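Local atomic coordinates of nidogen-1 (PDB entry 1GL4), a protein that binds laminin, collagen IV and perlecan in basement membranes, this portion being its G2 beta-barrel together with the preceding EGF-like domain. Residues V253-V258 / A270-I275. Numbering follows the deposited sequence.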
loop_
_atom_site.group_PDB
_atom_site.type_symbol
_atom_site.label_atom_id
_atom_site.label_comp_id
_atom_site.label_asym_id
_atom_site.label_seq_id
_atom_site.Cartn_x
_atom_site.Cartn_y
_atom_site.Cartn_z
ATOM N N VAL A 253 7.132 6.023 -7.848
ATOM C CA VAL A 253 5.702 5.854 -7.602
ATOM C C VAL A 253 4.830 6.405 -8.722
ATOM O O VAL A 253 5.105 7.480 -9.255
ATOM C CB VAL A 253 5.292 6.566 -6.293
ATOM C CG1 VAL A 253 3.821 6.309 -5.991
ATOM C CG2 VAL A 253 6.174 6.090 -5.141
ATOM N N ASP A 254 3.773 5.673 -9.063
ATOM C CA ASP A 254 2.851 6.110 -10.108
ATOM C C ASP A 254 1.465 5.486 -9.946
ATOM O O ASP A 254 1.244 4.672 -9.055
ATOM C CB ASP A 254 3.409 5.767 -11.493
ATOM C CG ASP A 254 3.117 4.336 -11.901
ATOM O OD1 ASP A 254 3.569 3.400 -11.211
ATOM O OD2 ASP A 254 2.423 4.150 -12.920
ATOM N N SER A 255 0.535 5.892 -10.807
ATOM C CA SER A 255 -0.834 5.382 -10.786
ATOM C C SER A 255 -1.472 5.538 -9.410
ATOM O O SER A 255 -2.111 4.610 -8.895
ATOM C CB SER A 255 -0.850 3.909 -11.200
ATOM O OG SER A 255 -0.165 3.721 -12.429
ATOM N N VAL A 256 -1.295 6.715 -8.816
ATOM C CA VAL A 256 -1.839 6.998 -7.493
ATOM C C VAL A 256 -3.318 7.378 -7.547
ATOM O O VAL A 256 -3.722 8.205 -8.366
ATOM C CB VAL A 256 -1.068 8.147 -6.808
ATOM C CG1 VAL A 256 -1.614 8.385 -5.406
ATOM C CG2 VAL A 256 0.411 7.819 -6.751
ATOM N N PHE A 257 -4.113 6.762 -6.672
ATOM C CA PHE A 257 -5.551 7.031 -6.583
ATOM C C PHE A 257 -5.945 7.156 -5.117
ATOM O O PHE A 257 -5.518 6.350 -4.288
ATOM C CB PHE A 257 -6.388 5.890 -7.173
ATOM C CG PHE A 257 -6.322 5.776 -8.665
ATOM C CD1 PHE A 257 -5.257 5.134 -9.285
ATOM C CD2 PHE A 257 -7.355 6.276 -9.453
ATOM C CE1 PHE A 257 -5.219 4.985 -10.672
ATOM C CE2 PHE A 257 -7.329 6.134 -10.844
ATOM C CZ PHE A 257 -6.258 5.486 -11.453
ATOM N N VAL A 258 -6.759 8.157 -4.797
ATOM C CA VAL A 258 -7.225 8.335 -3.424
ATOM C C VAL A 258 -8.729 8.581 -3.500
ATOM O O VAL A 258 -9.209 9.228 -4.431
ATOM C CB VAL A 258 -6.515 9.524 -2.709
ATOM C CG1 VAL A 258 -5.013 9.310 -2.714
ATOM C CG2 VAL A 258 -6.871 10.848 -3.383
ATOM N N ALA A 270 -4.440 3.806 -3.293
ATOM C CA ALA A 270 -3.837 2.805 -4.169
ATOM C C ALA A 270 -2.662 3.410 -4.929
ATOM O O ALA A 270 -2.736 4.547 -5.391
ATOM C CB ALA A 270 -4.874 2.264 -5.154
ATOM N N LEU A 271 -1.567 2.660 -5.027
ATOM C CA LEU A 271 -0.392 3.121 -5.754
ATOM C C LEU A 271 0.550 2.006 -6.223
ATOM O O LEU A 271 0.592 0.911 -5.644
ATOM C CB LEU A 271 0.388 4.165 -4.934
ATOM C CG LEU A 271 0.591 4.122 -3.418
ATOM C CD1 LEU A 271 1.476 5.308 -3.007
ATOM C CD2 LEU A 271 -0.733 4.216 -2.694
ATOM N N SER A 272 1.293 2.298 -7.287
ATOM C CA SER A 272 2.240 1.349 -7.871
ATOM C C SER A 272 3.671 1.748 -7.517
ATOM O O SER A 272 4.021 2.928 -7.571
ATOM C CB SER A 272 2.040 1.298 -9.382
ATOM O OG SER A 272 0.746 0.790 -9.676
ATOM N N ASN A 273 4.498 0.758 -7.184
ATOM C CA ASN A 273 5.869 1.016 -6.741
ATOM C C ASN A 273 6.973 0.130 -7.321
ATOM O O ASN A 273 6.783 -1.076 -7.502
ATOM C CB ASN A 273 5.924 0.873 -5.215
ATOM C CG ASN A 273 4.892 1.720 -4.512
ATOM O OD1 ASN A 273 5.207 2.783 -3.988
ATOM N ND2 ASN A 273 3.641 1.255 -4.508
ATOM N N SER A 274 8.127 0.750 -7.578
ATOM C CA SER A 274 9.334 0.076 -8.070
ATOM C C SER A 274 10.510 0.627 -7.263
ATOM O O SER A 274 10.565 1.827 -6.993
ATOM C CB SER A 274 9.574 0.365 -9.555
ATOM O OG SER A 274 8.721 -0.420 -10.373
ATOM N N ILE A 275 11.444 -0.235 -6.874
ATOM C CA ILE A 275 12.603 0.213 -6.101
ATOM C C ILE A 275 13.894 -0.133 -6.855
ATOM O O ILE A 275 14.064 -1.258 -7.336
ATOM C CB ILE A 275 12.614 -0.433 -4.678
ATOM C CG1 ILE A 275 13.664 0.243 -3.797
ATOM C CG2 ILE A 275 12.901 -1.918 -4.763
ATOM C CD1 ILE A 275 13.281 1.622 -3.327
#
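Asp-254 and Ser-272 face each other as an antiparallel hydrogen-bonded pair, and so do Phe-257 and Ala-270, in the hairpin of strands 248-261 and 266-276 of the G2 beta-barrel. The hairpin exemplifies how a beta bulge can redirect the polar groups of a strand. Each pair is joined by two backbone bonds, such as Phe-257 N to Ala-270 O at 2.9 Å. Between the pairs the register slips by one: Ser-255, with a left-handed backbone, and Val-256 together oppose Leu-271. Ala-270 O also receives a CA-H...O contact from Val-256.

The polar groups gather on the face of Asp-254 and Ser-272. Asp-254 CG lies between its backbone N and carbonyl carbon (chi1 83°), which lays OD1 against Ser-272 CB at 3.2 Å, while OD2 accepts Ser-255 OG at 2.7 Å, the hydroxyl coming from above the carboxylate plane. Replacing Asp-254 by alanine removes the carboxylate, which would probably leave the Ser-255 hydroxyl without this acceptor and open a gap beside Ser-272 CB. Arg-86 of the adjoining strand 86-92 bridges the bulge, its NH1 hydrogen-bonding both Ser-255 O and Ser-272 OG.

Mainly aliphatic groups, with Asn-273 among them, occupy the other side. Val-253 CG1, anti to the backbone N (chi1 -176°), meets Leu-271 CD1 at 3.9 Å, and its CG2 rests against Asn-273 OD1 at 3.6 Å. Val-256 lies alongside Leu-271, CG2 to CB 4.1 Å. This buried layer continues onto Ile-185 of strand 182-195.

Ala-270, close to Arg-268, a residue involved in perlecan binding, packs on an aromatic side chain of another protein's chain, and Phe-257 stacks on an aromatic ring there. The bulge thus presents a backbone carbonyl to an arginine on the face that meets the partner, while the opposite face stays mainly aliphatic and buried.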